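Local coordinates for sulfur oxygenase/reductase (Halothiobacillus neapolitanus, PDB 6QPA), which probably acts as an iron-dependent sulfur oxygenase/reductase, disproportionating elemental sulfur with oxygen, and assembles into a particle of 24 chains, at residues T182-K187 / V194-M199; I257-P262 / Q267-V272. All coordinates share one frame; numbering follows the deposited sequence.

Contact 1: residues T182-K187 / V194-M199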
loop_
_atom_site.group_PDB
_atom_site.type_symbol
_atom_site.label_atom_id
_atom_site.label_comp_id
_atom_site.label_asym_id
_atom_site.label_seq_id
_atom_site.Cartn_x
_atom_site.Cartn_y
_atom_site.Cartn_z
ATOM N N THR A 182 62.438 -5.036 -22.208
ATOM C CA THR A 182 61.245 -5.468 -21.481
ATOM C C THR A 182 60.057 -5.628 -22.424
ATOM O O THR A 182 59.351 -6.647 -22.397
ATOM C CB THR A 182 60.885 -4.444 -20.395
ATOM O OG1 THR A 182 61.977 -4.268 -19.496
ATOM C CG2 THR A 182 59.647 -4.926 -19.583
ATOM N N LEU A 183 59.818 -4.611 -23.258
ATOM C CA LEU A 183 58.628 -4.571 -24.104
ATOM C C LEU A 183 58.693 -5.607 -25.220
ATOM O O LEU A 183 57.675 -6.213 -25.577
ATOM C CB LEU A 183 58.458 -3.157 -24.669
ATOM C CG LEU A 183 58.073 -2.120 -23.616
ATOM C CD1 LEU A 183 58.309 -0.692 -24.088
ATOM C CD2 LEU A 183 56.585 -2.346 -23.202
ATOM N N GLU A 184 59.885 -5.823 -25.778
ATOM C CA GLU A 184 60.055 -6.855 -26.788
ATOM C C GLU A 184 59.804 -8.242 -26.211
ATOM O O GLU A 184 59.248 -9.112 -26.893
ATOM C CB GLU A 184 61.461 -6.763 -27.376
ATOM C CG GLU A 184 61.620 -5.544 -28.259
ATOM C CD GLU A 184 63.018 -5.399 -28.839
ATOM O OE1 GLU A 184 63.963 -5.991 -28.280
ATOM O OE2 GLU A 184 63.164 -4.695 -29.860
ATOM N N TRP A 185 60.251 -8.481 -24.973
ATOM C CA TRP A 185 59.958 -9.752 -24.323
ATOM C C TRP A 185 58.455 -9.933 -24.171
ATOM O O TRP A 185 57.906 -10.994 -24.491
ATOM C CB TRP A 185 60.652 -9.815 -22.961
ATOM C CG TRP A 185 60.724 -11.191 -22.288
ATOM C CD1 TRP A 185 61.813 -12.016 -22.254
ATOM C CD2 TRP A 185 59.698 -11.864 -21.528
ATOM N NE1 TRP A 185 61.537 -13.154 -21.529
ATOM C CE2 TRP A 185 60.250 -13.091 -21.070
ATOM C CE3 TRP A 185 58.383 -11.548 -21.179
ATOM C CZ2 TRP A 185 59.523 -14.014 -20.292
ATOM C CZ3 TRP A 185 57.641 -12.483 -20.395
ATOM C CH2 TRP A 185 58.234 -13.689 -19.954
ATOM N N MET A 186 57.771 -8.883 -23.711
ATOM C CA MET A 186 56.331 -8.970 -23.487
ATOM C C MET A 186 55.576 -9.222 -24.781
ATOM O O MET A 186 54.675 -10.067 -24.818
ATOM C CB MET A 186 55.834 -7.694 -22.813
ATOM C CG MET A 186 56.351 -7.549 -21.390
ATOM S SD MET A 186 55.974 -5.974 -20.586
ATOM C CE MET A 186 54.225 -6.039 -20.556
ATOM N N LYS A 187 55.944 -8.526 -25.865
ATOM C CA LYS A 187 55.208 -8.722 -27.110
ATOM C C LYS A 187 55.437 -10.120 -27.653
ATOM O O LYS A 187 54.550 -10.687 -28.286
ATOM C CB LYS A 187 55.586 -7.662 -28.157
ATOM C CG LYS A 187 54.689 -7.664 -29.410
ATOM C CD LYS A 187 54.516 -6.257 -29.987
ATOM C CE LYS A 187 53.669 -6.221 -31.275
ATOM N NZ LYS A 187 54.237 -7.068 -32.358
ATOM N N VAL A 194 49.321 -6.195 -27.771
ATOM C CA VAL A 194 49.060 -5.728 -29.126
ATOM C C VAL A 194 50.218 -4.905 -29.676
ATOM O O VAL A 194 50.611 -5.070 -30.836
ATOM C CB VAL A 194 47.746 -4.927 -29.139
ATOM C CG1 VAL A 194 47.588 -4.232 -30.481
ATOM C CG2 VAL A 194 46.565 -5.865 -28.855
ATOM N N GLY A 195 50.804 -4.033 -28.866
ATOM C CA GLY A 195 51.884 -3.200 -29.370
ATOM C C GLY A 195 52.393 -2.262 -28.301
ATOM O O GLY A 195 51.881 -2.221 -27.183
ATOM N N TRP A 196 53.431 -1.504 -28.654
ATOM C CA TRP A 196 54.011 -0.617 -27.661
ATOM C C TRP A 196 54.774 0.515 -28.331
ATOM O O TRP A 196 55.150 0.447 -29.503
ATOM C CB TRP A 196 54.927 -1.381 -26.695
ATOM C CG TRP A 196 56.061 -2.105 -27.367
ATOM C CD1 TRP A 196 56.095 -3.421 -27.749
ATOM C CD2 TRP A 196 57.331 -1.544 -27.738
ATOM N NE1 TRP A 196 57.318 -3.717 -28.325
ATOM C CE2 TRP A 196 58.092 -2.582 -28.325
ATOM C CE3 TRP A 196 57.904 -0.271 -27.606
ATOM C CZ2 TRP A 196 59.395 -2.380 -28.794
ATOM C CZ3 TRP A 196 59.204 -0.068 -28.085
ATOM C CH2 TRP A 196 59.936 -1.120 -28.669
ATOM N N MET A 197 55.080 1.521 -27.523
ATOM C CA MET A 197 55.795 2.706 -27.972
ATOM C C MET A 197 56.455 3.339 -26.754
ATOM O O MET A 197 55.848 3.400 -25.683
ATOM C CB MET A 197 54.809 3.666 -28.673
ATOM C CG MET A 197 55.289 5.014 -29.074
ATOM S SD MET A 197 54.070 5.810 -30.177
ATOM C CE MET A 197 52.638 5.951 -29.097
ATOM N N ILE A 198 57.712 3.755 -26.905
ATOM C CA ILE A 198 58.439 4.470 -25.861
ATOM C C ILE A 198 58.493 5.940 -26.251
ATOM O O ILE A 198 59.037 6.287 -27.304
ATOM C CB ILE A 198 59.857 3.913 -25.677
ATOM C CG1 ILE A 198 59.807 2.456 -25.212
ATOM C CG2 ILE A 198 60.643 4.809 -24.697
ATOM C CD1 ILE A 198 61.133 1.745 -25.308
ATOM N N MET A 199 57.961 6.810 -25.403
ATOM C CA MET A 199 57.862 8.232 -25.717
ATOM C C MET A 199 58.628 9.027 -24.679
ATOM O O MET A 199 58.394 8.858 -23.475
ATOM C CB MET A 199 56.406 8.678 -25.742
ATOM C CG MET A 199 55.558 7.965 -26.767
ATOM S SD MET A 199 53.842 8.576 -26.819
ATOM C CE MET A 199 53.249 8.002 -25.243
#
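The indole of Trp196 has the CB of Leu183 over one face. CB stands 3.6 Å from the centroid of the five-membered ring. It lies only 7° off the ring normal, a CH-pi contact. On the six-membered side, Leu183 CD1 reaches Trp196 CE3 at 3.6 Å. Glu184 and Lys187 come to the same indole obliquely. Glu184 CG lies 3.9 Å from Trp196 CZ2, and the plane of its carboxylate is steeply inclined to the ring. The Lys187 side chain crosses that of Trp196 at about a right angle, its CD 3.9 Å from Trp196 CD1. The ring comes under the helix because CG of Trp196 sits between the backbone N and the carbonyl carbon (chi1 58°), and the CB bond points at helix 172-189. Leu183 CD1 also touches Ile198 CG1 at 3.7 Å, so one methyl bridges two side chains of the strand.

This is helix-on-sheet packing in the alpha+beta, ferredoxin-like architecture of the dimeric alpha-beta barrel clan. Helix 172-189 and strand 193-204 follow each other in the chain. Their short segments run antiparallel, at 175°. The axes of these segments are 9.0 Å apart. A classic beta bulge lies in the strand, where Val194 and Gly195 both face Glu258.

Lys187 passes close to this bulge. Its CE is 3.3 Å from Val194 O and also packs near the CA of Gly195. CG is anti to the backbone N, and bends at chi2 and chi4 turn the chain's end. The ammonium forms a salt bridge with Asp125 of strand 110-125, whose backbone also bonds to Trp196. Leu183 continues on to Ile257 of strand 251-259.

Contact 2: residues I257-P262 / Q267-V272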
loop_
_atom_site.group_PDB
_atom_site.type_symbol
_atom_site.label_atom_id
_atom_site.label_comp_id
_atom_site.label_asym_id
_atom_site.label_seq_id
_atom_site.Cartn_x
_atom_site.Cartn_y
_atom_site.Cartn_z
ATOM N N ILE A 257 51.435 1.083 -24.056
ATOM C CA ILE A 257 51.254 -0.338 -24.355
ATOM C C ILE A 257 49.789 -0.613 -24.658
ATOM O O ILE A 257 48.906 -0.274 -23.862
ATOM C CB ILE A 257 51.723 -1.247 -23.205
ATOM C CG1 ILE A 257 53.073 -0.766 -22.647
ATOM C CG2 ILE A 257 51.825 -2.682 -23.711
ATOM C CD1 ILE A 257 53.514 -1.511 -21.420
ATOM N N GLU A 258 49.542 -1.289 -25.771
ATOM C CA GLU A 258 48.197 -1.649 -26.175
ATOM C C GLU A 258 47.965 -3.123 -25.897
ATOM O O GLU A 258 48.866 -3.957 -26.068
ATOM C CB GLU A 258 47.960 -1.325 -27.653
ATOM C CG GLU A 258 48.319 0.108 -27.937
ATOM C CD GLU A 258 47.808 0.657 -29.257
ATOM O OE1 GLU A 258 47.882 1.888 -29.399
ATOM O OE2 GLU A 258 47.343 -0.101 -30.137
ATOM N N TRP A 259 46.760 -3.419 -25.419
ATOM C CA TRP A 259 46.376 -4.750 -24.983
ATOM C C TRP A 259 44.981 -5.057 -25.501
ATOM O O TRP A 259 44.172 -4.151 -25.732
ATOM C CB TRP A 259 46.377 -4.864 -23.453
ATOM C CG TRP A 259 47.700 -4.627 -22.801
ATOM C CD1 TRP A 259 48.183 -3.440 -22.335
ATOM C CD2 TRP A 259 48.706 -5.606 -22.518
ATOM N NE1 TRP A 259 49.425 -3.614 -21.779
ATOM C CE2 TRP A 259 49.774 -4.936 -21.878
ATOM C CE3 TRP A 259 48.821 -6.977 -22.760
ATOM C CZ2 TRP A 259 50.949 -5.600 -21.467
ATOM C CZ3 TRP A 259 49.993 -7.642 -22.336
ATOM C CH2 TRP A 259 51.031 -6.947 -21.692
ATOM N N GLU A 260 44.683 -6.352 -25.608
ATOM C CA GLU A 260 43.372 -6.773 -26.095
ATOM C C GLU A 260 42.239 -6.230 -25.231
ATOM O O GLU A 260 41.177 -5.868 -25.754
ATOM C CB GLU A 260 43.291 -8.295 -26.157
ATOM C CG GLU A 260 41.894 -8.804 -26.542
ATOM C CD GLU A 260 41.855 -10.292 -26.842
ATOM O OE1 GLU A 260 40.942 -10.962 -26.333
ATOM O OE2 GLU A 260 42.711 -10.789 -27.614
ATOM N N SER A 261 42.436 -6.186 -23.914
ATOM C CA SER A 261 41.365 -5.886 -22.968
ATOM C C SER A 261 42.005 -5.419 -21.664
ATOM O O SER A 261 43.211 -5.583 -21.470
ATOM C CB SER A 261 40.488 -7.122 -22.720
ATOM O OG SER A 261 41.186 -8.050 -21.888
ATOM N N PRO A 262 41.225 -4.838 -20.747
ATOM C CA PRO A 262 41.821 -4.470 -19.447
ATOM C C PRO A 262 42.375 -5.667 -18.682
ATOM O O PRO A 262 43.417 -5.546 -18.031
ATOM C CB PRO A 262 40.663 -3.780 -18.706
ATOM C CG PRO A 262 39.774 -3.243 -19.833
ATOM C CD PRO A 262 39.846 -4.330 -20.889
ATOM N N GLN A 267 46.905 -8.539 -16.189
ATOM C CA GLN A 267 47.700 -9.750 -16.079
ATOM C C GLN A 267 49.019 -9.599 -16.833
ATOM O O GLN A 267 50.065 -10.090 -16.389
ATOM C CB GLN A 267 46.878 -10.928 -16.616
ATOM C CG GLN A 267 47.494 -12.302 -16.412
ATOM C CD GLN A 267 46.450 -13.425 -16.322
ATOM O OE1 GLN A 267 46.741 -14.509 -15.821
ATOM N NE2 GLN A 267 45.239 -13.167 -16.824
ATOM N N GLY A 268 48.994 -8.895 -17.964
ATOM C CA GLY A 268 50.191 -8.789 -18.772
ATOM C C GLY A 268 51.269 -7.971 -18.094
ATOM O O GLY A 268 52.408 -8.426 -17.954
ATOM N N LEU A 269 50.908 -6.778 -17.611
ATOM C CA LEU A 269 51.888 -5.945 -16.914
ATOM C C LEU A 269 52.454 -6.656 -15.693
ATOM O O LEU A 269 53.635 -6.489 -15.378
ATOM C CB LEU A 269 51.251 -4.608 -16.508
ATOM C CG LEU A 269 50.997 -3.567 -17.610
ATOM C CD1 LEU A 269 50.101 -2.443 -17.120
ATOM C CD2 LEU A 269 52.304 -2.960 -18.056
ATOM N N GLY A 270 51.648 -7.496 -15.032
ATOM C CA GLY A 270 52.097 -8.213 -13.848
ATOM C C GLY A 270 53.237 -9.190 -14.101
ATOM O O GLY A 270 53.906 -9.602 -13.148
ATOM N N HIS A 271 53.480 -9.564 -15.364
ATOM C CA HIS A 271 54.567 -10.488 -15.667
ATOM C C HIS A 271 55.930 -9.919 -15.283
ATOM O O HIS A 271 56.853 -10.699 -15.035
ATOM C CB HIS A 271 54.585 -10.853 -17.161
ATOM C CG HIS A 271 53.663 -11.975 -17.546
ATOM N ND1 HIS A 271 52.293 -11.912 -17.395
ATOM C CD2 HIS A 271 53.921 -13.182 -18.105
ATOM C CE1 HIS A 271 51.750 -13.040 -17.824
ATOM N NE2 HIS A 271 52.717 -13.830 -18.261
ATOM N N VAL A 272 56.092 -8.590 -15.212
ATOM C CA VAL A 272 57.389 -8.069 -14.772
ATOM C C VAL A 272 57.648 -8.401 -13.319
ATOM O O VAL A 272 58.767 -8.228 -12.846
ATOM C CB VAL A 272 57.576 -6.549 -14.961
ATOM C CG1 VAL A 272 57.381 -6.161 -16.414
ATOM C CG2 VAL A 272 56.658 -5.725 -14.027
#
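Trp259 directs the far end of its six-membered ring at the backbone of helix 262-269. Its CH2 lies 3.6 Å from Gly268 CA, and its CZ2 lies 4.0 Å from Leu269 N. Both approaches to the ring are oblique. The indole is carried out from the strand with CG anti to the carbonyl carbon (chi1 -61°). Packing is close here: Gly268 has no side chain, and its CA lies directly against the ring.

Leu269 comes in beside the indole. Its CB bond does not aim straight at the strand, but the branch turns back. Its CG is 4.4 Å from Trp259 CZ2, a loose apolar contact. Its CD2 meets Ile257 CD1 at 3.9 Å, the two side chains lying at a slant to each other. Trp259 NE1 is buried by this contact and has no polar partner in the model.

Behind this face, His271 ND1 donates to Gln267 O at 3.0 Å. The acceptor lies in the imidazole plane, and the N-H...O angle is 155°. The bond spans the turn from Gln267 to His271. The amide of Gln267 hydrogen-bonds to Glu304 and Ser156 of the second subunit.

Ser261 is the N-cap residue where the chain leaves strand 251-259. The whole is a strand-turn-helix unit, in which the helix folds back over the strand it follows and packs on apolar side chains of the sheet.

In the fold
Contact 1 closes before contact 2 opens along the chain, and their centres are 10 Å apart. Strands 193-204 and 251-259 are antiparallel neighbours in one sheet. Two probable backbone bonds hold them together here, Val194 N to Glu258 O at 2.8 Å and Gly195 O to Glu258 N at 2.9 Å. The side chains meet as well, with Met186 CE 3.4 Å from Trp259 CZ2. Helix 172-189 of contact 1 and helix 262-269 of contact 2 pack against neighbouring strands of the same sheet. Both contacts lie away from the iron site. Both also touch the second subunit, so this region lies at a subunit interface of the 24-chain assembly.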